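PDB 5HQA: alpha-glucosidase from Pseudoalteromonas sp. K8, which hydrolyses alpha-glucosidic linkages as a chloride-activated family 97 glycoside hydrolase and is held here in complex with the inhibitor acarbose. Local coordinates for residues F374-G388 and N422-H436. Numbering follows the deposited sequence.
Sequences FALYEKSNVSQVKTG and NVKLAAKHKISINTH. With AC1 (4,6-dideoxy-4-{[(1S,4R,5S,6S)-4,5,6-trihydroxy-3-(hydroxymethyl)cyclohex-2-en-1-yl]amino}-alpha-D-glucopyranose), chain B.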
# COMPACT_ATOMS: atom_id res chain seq x y z
N PHE A 374 -20.73 12.24 -5.21
CA PHE A 374 -19.76 12.45 -6.28
C PHE A 374 -20.25 13.49 -7.28
O PHE A 374 -19.45 14.25 -7.83
CB PHE A 374 -19.44 11.12 -6.98
CG PHE A 374 -18.49 10.23 -6.20
CD1 PHE A 374 -17.49 10.77 -5.42
CD2 PHE A 374 -18.61 8.85 -6.25
CE1 PHE A 374 -16.62 9.96 -4.70
CE2 PHE A 374 -17.75 8.02 -5.53
CZ PHE A 374 -16.75 8.59 -4.75
N ALA A 375 -21.57 13.55 -7.51
CA ALA A 375 -22.10 14.61 -8.35
C ALA A 375 -21.80 15.98 -7.76
O ALA A 375 -21.42 16.91 -8.48
CB ALA A 375 -23.60 14.43 -8.55
N LEU A 376 -21.97 16.12 -6.44
CA LEU A 376 -21.64 17.39 -5.79
C LEU A 376 -20.17 17.72 -5.97
O LEU A 376 -19.81 18.86 -6.30
CB LEU A 376 -21.99 17.31 -4.30
CG LEU A 376 -21.46 18.47 -3.45
CD1 LEU A 376 -22.05 19.80 -3.90
CD2 LEU A 376 -21.75 18.23 -1.97
N TYR A 377 -19.30 16.73 -5.77
CA TYR A 377 -17.88 16.98 -5.89
C TYR A 377 -17.49 17.30 -7.33
O TYR A 377 -16.68 18.21 -7.58
CB TYR A 377 -17.10 15.79 -5.36
CG TYR A 377 -16.82 15.87 -3.88
CD1 TYR A 377 -16.93 17.08 -3.20
CD2 TYR A 377 -16.44 14.75 -3.17
CE1 TYR A 377 -16.65 17.16 -1.83
CE2 TYR A 377 -16.16 14.81 -1.82
CZ TYR A 377 -16.26 16.01 -1.15
OH TYR A 377 -15.97 16.04 0.20
N GLU A 378 -18.06 16.58 -8.31
CA GLU A 378 -17.77 16.91 -9.70
C GLU A 378 -18.20 18.33 -10.02
O GLU A 378 -17.45 19.10 -10.63
CB GLU A 378 -18.44 15.91 -10.65
CG GLU A 378 -18.04 16.17 -12.11
CD GLU A 378 -18.44 15.06 -13.08
OE1 GLU A 378 -19.42 14.33 -12.82
OE2 GLU A 378 -17.75 14.92 -14.12
N LYS A 379 -19.40 18.71 -9.58
CA LYS A 379 -19.88 20.08 -9.75
C LYS A 379 -18.96 21.08 -9.06
O LYS A 379 -18.83 22.22 -9.51
CB LYS A 379 -21.31 20.19 -9.23
CG LYS A 379 -21.85 21.60 -9.11
CD LYS A 379 -23.19 21.62 -8.39
CE LYS A 379 -23.74 23.04 -8.31
NZ LYS A 379 -25.06 23.10 -7.62
N SER A 380 -18.30 20.67 -7.98
CA SER A 380 -17.47 21.57 -7.19
C SER A 380 -16.00 21.54 -7.57
O SER A 380 -15.17 22.03 -6.79
CB SER A 380 -17.62 21.22 -5.70
OG SER A 380 -18.97 21.31 -5.29
N ASN A 381 -15.64 20.98 -8.73
CA ASN A 381 -14.25 20.96 -9.18
C ASN A 381 -13.35 20.15 -8.23
O ASN A 381 -12.17 20.46 -8.04
CB ASN A 381 -13.73 22.40 -9.35
CG ASN A 381 -12.34 22.48 -9.99
OD1 ASN A 381 -12.01 21.70 -10.88
ND2 ASN A 381 -11.53 23.44 -9.52
N VAL A 382 -13.89 19.10 -7.62
CA VAL A 382 -13.12 18.21 -6.75
C VAL A 382 -12.69 16.99 -7.56
O VAL A 382 -13.54 16.28 -8.11
CB VAL A 382 -13.93 17.79 -5.51
CG1 VAL A 382 -13.21 16.68 -4.73
CG2 VAL A 382 -14.19 19.01 -4.60
N SER A 383 -11.38 16.75 -7.65
CA SER A 383 -10.82 15.66 -8.45
C SER A 383 -10.29 14.49 -7.64
O SER A 383 -10.08 13.42 -8.21
CB SER A 383 -9.68 16.17 -9.33
OG SER A 383 -10.17 17.04 -10.33
N GLN A 384 -10.03 14.66 -6.34
CA GLN A 384 -9.53 13.59 -5.48
C GLN A 384 -10.37 13.56 -4.22
O GLN A 384 -10.76 14.61 -3.70
CB GLN A 384 -8.05 13.78 -5.12
CG GLN A 384 -7.13 13.82 -6.33
CD GLN A 384 -5.65 14.09 -6.01
OE1 GLN A 384 -5.30 14.51 -4.89
NE2 GLN A 384 -4.78 13.87 -7.00
N VAL A 385 -10.67 12.35 -3.73
CA VAL A 385 -11.46 12.15 -2.52
C VAL A 385 -10.75 11.13 -1.64
O VAL A 385 -10.35 10.06 -2.12
CB VAL A 385 -12.90 11.69 -2.84
CG1 VAL A 385 -13.65 11.32 -1.56
CG2 VAL A 385 -13.64 12.79 -3.60
N LYS A 386 -10.58 11.48 -0.37
CA LYS A 386 -10.11 10.55 0.65
C LYS A 386 -11.32 9.90 1.30
O LYS A 386 -12.21 10.60 1.79
CB LYS A 386 -9.27 11.28 1.69
CG LYS A 386 -8.82 10.44 2.87
CD LYS A 386 -7.99 11.30 3.83
CE LYS A 386 -7.65 10.54 5.10
NZ LYS A 386 -6.94 11.43 6.05
N THR A 387 -11.38 8.56 1.28
CA THR A 387 -12.46 7.82 1.92
C THR A 387 -11.96 7.18 3.21
O THR A 387 -10.76 7.04 3.44
CB THR A 387 -13.02 6.75 0.99
OG1 THR A 387 -11.97 5.83 0.63
CG2 THR A 387 -13.61 7.39 -0.28
N GLY A 388 -12.90 6.79 4.06
CA GLY A 388 -12.55 6.25 5.36
C GLY A 388 -13.58 5.26 5.83
O GLY A 388 -14.78 5.41 5.55
N ASN A 422 -16.97 1.82 -5.33
CA ASN A 422 -16.67 3.22 -5.03
C ASN A 422 -15.66 3.79 -6.03
O ASN A 422 -15.85 4.89 -6.57
CB ASN A 422 -16.16 3.30 -3.59
CG ASN A 422 -15.81 4.71 -3.16
OD1 ASN A 422 -14.64 5.04 -2.96
ND2 ASN A 422 -16.82 5.56 -2.99
N VAL A 423 -14.59 3.03 -6.30
CA VAL A 423 -13.55 3.48 -7.22
C VAL A 423 -14.10 3.61 -8.64
O VAL A 423 -13.81 4.59 -9.34
CB VAL A 423 -12.35 2.51 -7.16
CG1 VAL A 423 -11.38 2.76 -8.31
CG2 VAL A 423 -11.65 2.62 -5.80
N LYS A 424 -14.89 2.64 -9.09
CA LYS A 424 -15.42 2.69 -10.44
C LYS A 424 -16.43 3.82 -10.60
O LYS A 424 -16.46 4.50 -11.63
CB LYS A 424 -16.07 1.36 -10.81
CG LYS A 424 -15.11 0.22 -11.12
CD LYS A 424 -15.93 -1.05 -11.23
CE LYS A 424 -15.25 -2.12 -12.04
NZ LYS A 424 -16.10 -3.34 -12.06
N LEU A 425 -17.28 4.02 -9.59
CA LEU A 425 -18.21 5.15 -9.65
C LEU A 425 -17.47 6.48 -9.63
O LEU A 425 -17.81 7.40 -10.38
CB LEU A 425 -19.22 5.06 -8.50
CG LEU A 425 -20.30 6.14 -8.51
CD1 LEU A 425 -21.09 6.08 -9.80
CD2 LEU A 425 -21.22 5.97 -7.32
N ALA A 426 -16.43 6.59 -8.79
CA ALA A 426 -15.62 7.80 -8.77
C ALA A 426 -15.02 8.08 -10.15
O ALA A 426 -14.97 9.24 -10.59
CB ALA A 426 -14.52 7.69 -7.72
N ALA A 427 -14.56 7.03 -10.83
CA ALA A 427 -13.94 7.22 -12.14
C ALA A 427 -14.92 7.80 -13.15
O ALA A 427 -14.51 8.57 -14.03
CB ALA A 427 -13.39 5.89 -12.66
N LYS A 428 -16.21 7.47 -13.04
CA LYS A 428 -17.19 8.08 -13.94
C LYS A 428 -17.30 9.59 -13.73
O LYS A 428 -17.78 10.29 -14.62
CB LYS A 428 -18.56 7.44 -13.76
CG LYS A 428 -18.62 5.99 -14.17
CD LYS A 428 -20.03 5.43 -13.98
CE LYS A 428 -20.15 4.04 -14.58
NZ LYS A 428 -19.13 3.09 -14.05
N HIS A 429 -16.88 10.09 -12.57
CA HIS A 429 -16.87 11.52 -12.27
C HIS A 429 -15.49 12.14 -12.41
O HIS A 429 -15.29 13.30 -12.02
CB HIS A 429 -17.40 11.76 -10.85
CG HIS A 429 -18.80 11.28 -10.65
ND1 HIS A 429 -19.10 9.96 -10.40
CD2 HIS A 429 -19.98 11.94 -10.70
CE1 HIS A 429 -20.41 9.83 -10.28
NE2 HIS A 429 -20.97 11.01 -10.46
N LYS A 430 -14.53 11.40 -12.98
CA LYS A 430 -13.13 11.80 -13.06
C LYS A 430 -12.58 12.16 -11.68
O LYS A 430 -11.85 13.15 -11.50
CB LYS A 430 -12.93 12.94 -14.06
CG LYS A 430 -13.18 12.47 -15.51
CD LYS A 430 -12.91 13.56 -16.53
CE LYS A 430 -13.27 13.10 -17.95
NZ LYS A 430 -13.08 11.64 -18.11
N ILE A 431 -12.90 11.32 -10.69
CA ILE A 431 -12.42 11.48 -9.32
C ILE A 431 -11.52 10.30 -8.98
O ILE A 431 -11.85 9.15 -9.28
CB ILE A 431 -13.60 11.59 -8.34
CG1 ILE A 431 -14.35 12.91 -8.56
CG2 ILE A 431 -13.14 11.42 -6.89
CD1 ILE A 431 -15.62 13.05 -7.76
N SER A 432 -10.37 10.60 -8.36
CA SER A 432 -9.44 9.61 -7.85
C SER A 432 -9.66 9.40 -6.36
O SER A 432 -10.07 10.33 -5.65
CB SER A 432 -8.00 10.03 -8.11
OG SER A 432 -7.76 10.09 -9.50
N ILE A 433 -9.34 8.20 -5.88
CA ILE A 433 -9.71 7.75 -4.54
C ILE A 433 -8.45 7.40 -3.75
O ILE A 433 -7.58 6.67 -4.25
CB ILE A 433 -10.67 6.54 -4.59
CG1 ILE A 433 -12.00 6.96 -5.21
CG2 ILE A 433 -10.90 5.98 -3.19
CD1 ILE A 433 -12.73 8.04 -4.41
N ASN A 434 -8.38 7.92 -2.53
CA ASN A 434 -7.35 7.61 -1.53
C ASN A 434 -8.08 6.94 -0.37
O ASN A 434 -8.81 7.61 0.37
CB ASN A 434 -6.64 8.90 -1.11
CG ASN A 434 -5.83 8.77 0.17
OD1 ASN A 434 -5.51 7.67 0.62
ND2 ASN A 434 -5.47 9.92 0.74
N THR A 435 -7.92 5.62 -0.21
CA THR A 435 -8.75 4.85 0.72
C THR A 435 -8.04 4.64 2.04
O THR A 435 -7.00 3.97 2.09
CB THR A 435 -9.11 3.48 0.14
OG1 THR A 435 -9.63 3.63 -1.19
CG2 THR A 435 -10.15 2.79 1.02
N HIS A 436 -8.61 5.17 3.13
CA HIS A 436 -8.15 4.80 4.46
C HIS A 436 -9.04 3.71 5.05
O HIS A 436 -10.21 3.59 4.70
CB HIS A 436 -8.09 6.03 5.38
CG HIS A 436 -6.91 6.91 5.09
ND1 HIS A 436 -6.12 7.47 6.07
CD2 HIS A 436 -6.36 7.29 3.91
CE1 HIS A 436 -5.14 8.16 5.51
NE2 HIS A 436 -5.27 8.08 4.20
C1 AC1 B . -9.11 5.02 14.96
O2 AC1 B . -8.15 3.01 14.10
C2 AC1 B . -8.74 4.26 13.70
C4A AC1 B . -8.63 10.50 9.39
C3 AC1 B . -7.82 5.05 12.82
O3 AC1 B . -7.44 4.28 11.67
C4 AC1 B . -8.49 6.34 12.42
N4A AC1 B . -7.78 7.06 11.31
C5 AC1 B . -8.45 7.11 13.73
O5 AC1 B . -9.40 6.46 14.67
C6 AC1 B . -8.79 8.56 13.62
C1B AC1 B . -8.67 7.52 10.18
C2B AC1 B . -7.74 8.22 8.98
O2B AC1 B . -6.67 7.33 8.69
C3B AC1 B . -7.33 9.51 9.35
O3B AC1 B . -6.38 10.09 8.42
O4 AC1 B . -8.26 11.77 9.89
C5B AC1 B . -9.71 9.98 10.19
C7B AC1 B . -9.72 8.39 10.56
C6B AC1 B . -11.06 10.72 10.12
O6B AC1 B . -11.64 10.45 8.88
O HOH W 1 -16.92 12.89 -16.28
O HOH W 2 -14.48 15.81 -10.74
O HOH W 3 -8.40 12.72 -10.43
O HOH W 4 -11.32 15.54 -12.56
O HOH W 5 -13.03 3.82 -1.03
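Phe374 packs against Ala426 where two neighbouring helix-strand units of the catalytic TIM barrel meet, its ring reaching from helix 363-379 onto helix 413-428. With CG beside its backbone N (chi1 -77°), the ring turns toward Ala426, whose small methyl lets it lie close, CB 3.8 Å from Phe374 CZ; Leu425 and Asn422 ND2, hydrogen-bonded to Tyr366 OH, meet the ring edge. Phe374 CB sits over the centre of the His429 ring, a CH-pi contact at 3.6 Å from the centroid. His429 is fixed by ND1 donating to Leu425 O, 2.9 Å. Branched Ile431 packs CG2 on Val385 CG2 at 3.6 Å, and five backbone hydrogen bonds, from Ser432 N-Ser383 O to His436 N-Thr387 O, join the parallel strands. Past His429, at the exposed helix ends, the contact is looser: waters bridge Glu378 OE2 to Lys428 O and Val382 O to His429 O. Beyond the strands, extended Lys386 lays CE over the His436 ring, 3.4 Å from its centroid. Lys386 NZ, salt-bridged to Glu311, donates to AC1 O3B at 2.8 Å; His436 ND1 donates almost straight (172°) to AC1 O2B. His436 NE2 is hydrogen-bonded to Asp489 OD2; bonds at both nitrogens hold the ring's rotation, and neighbouring hydroxyls are gripped from adjacent strands' C-terminal ends.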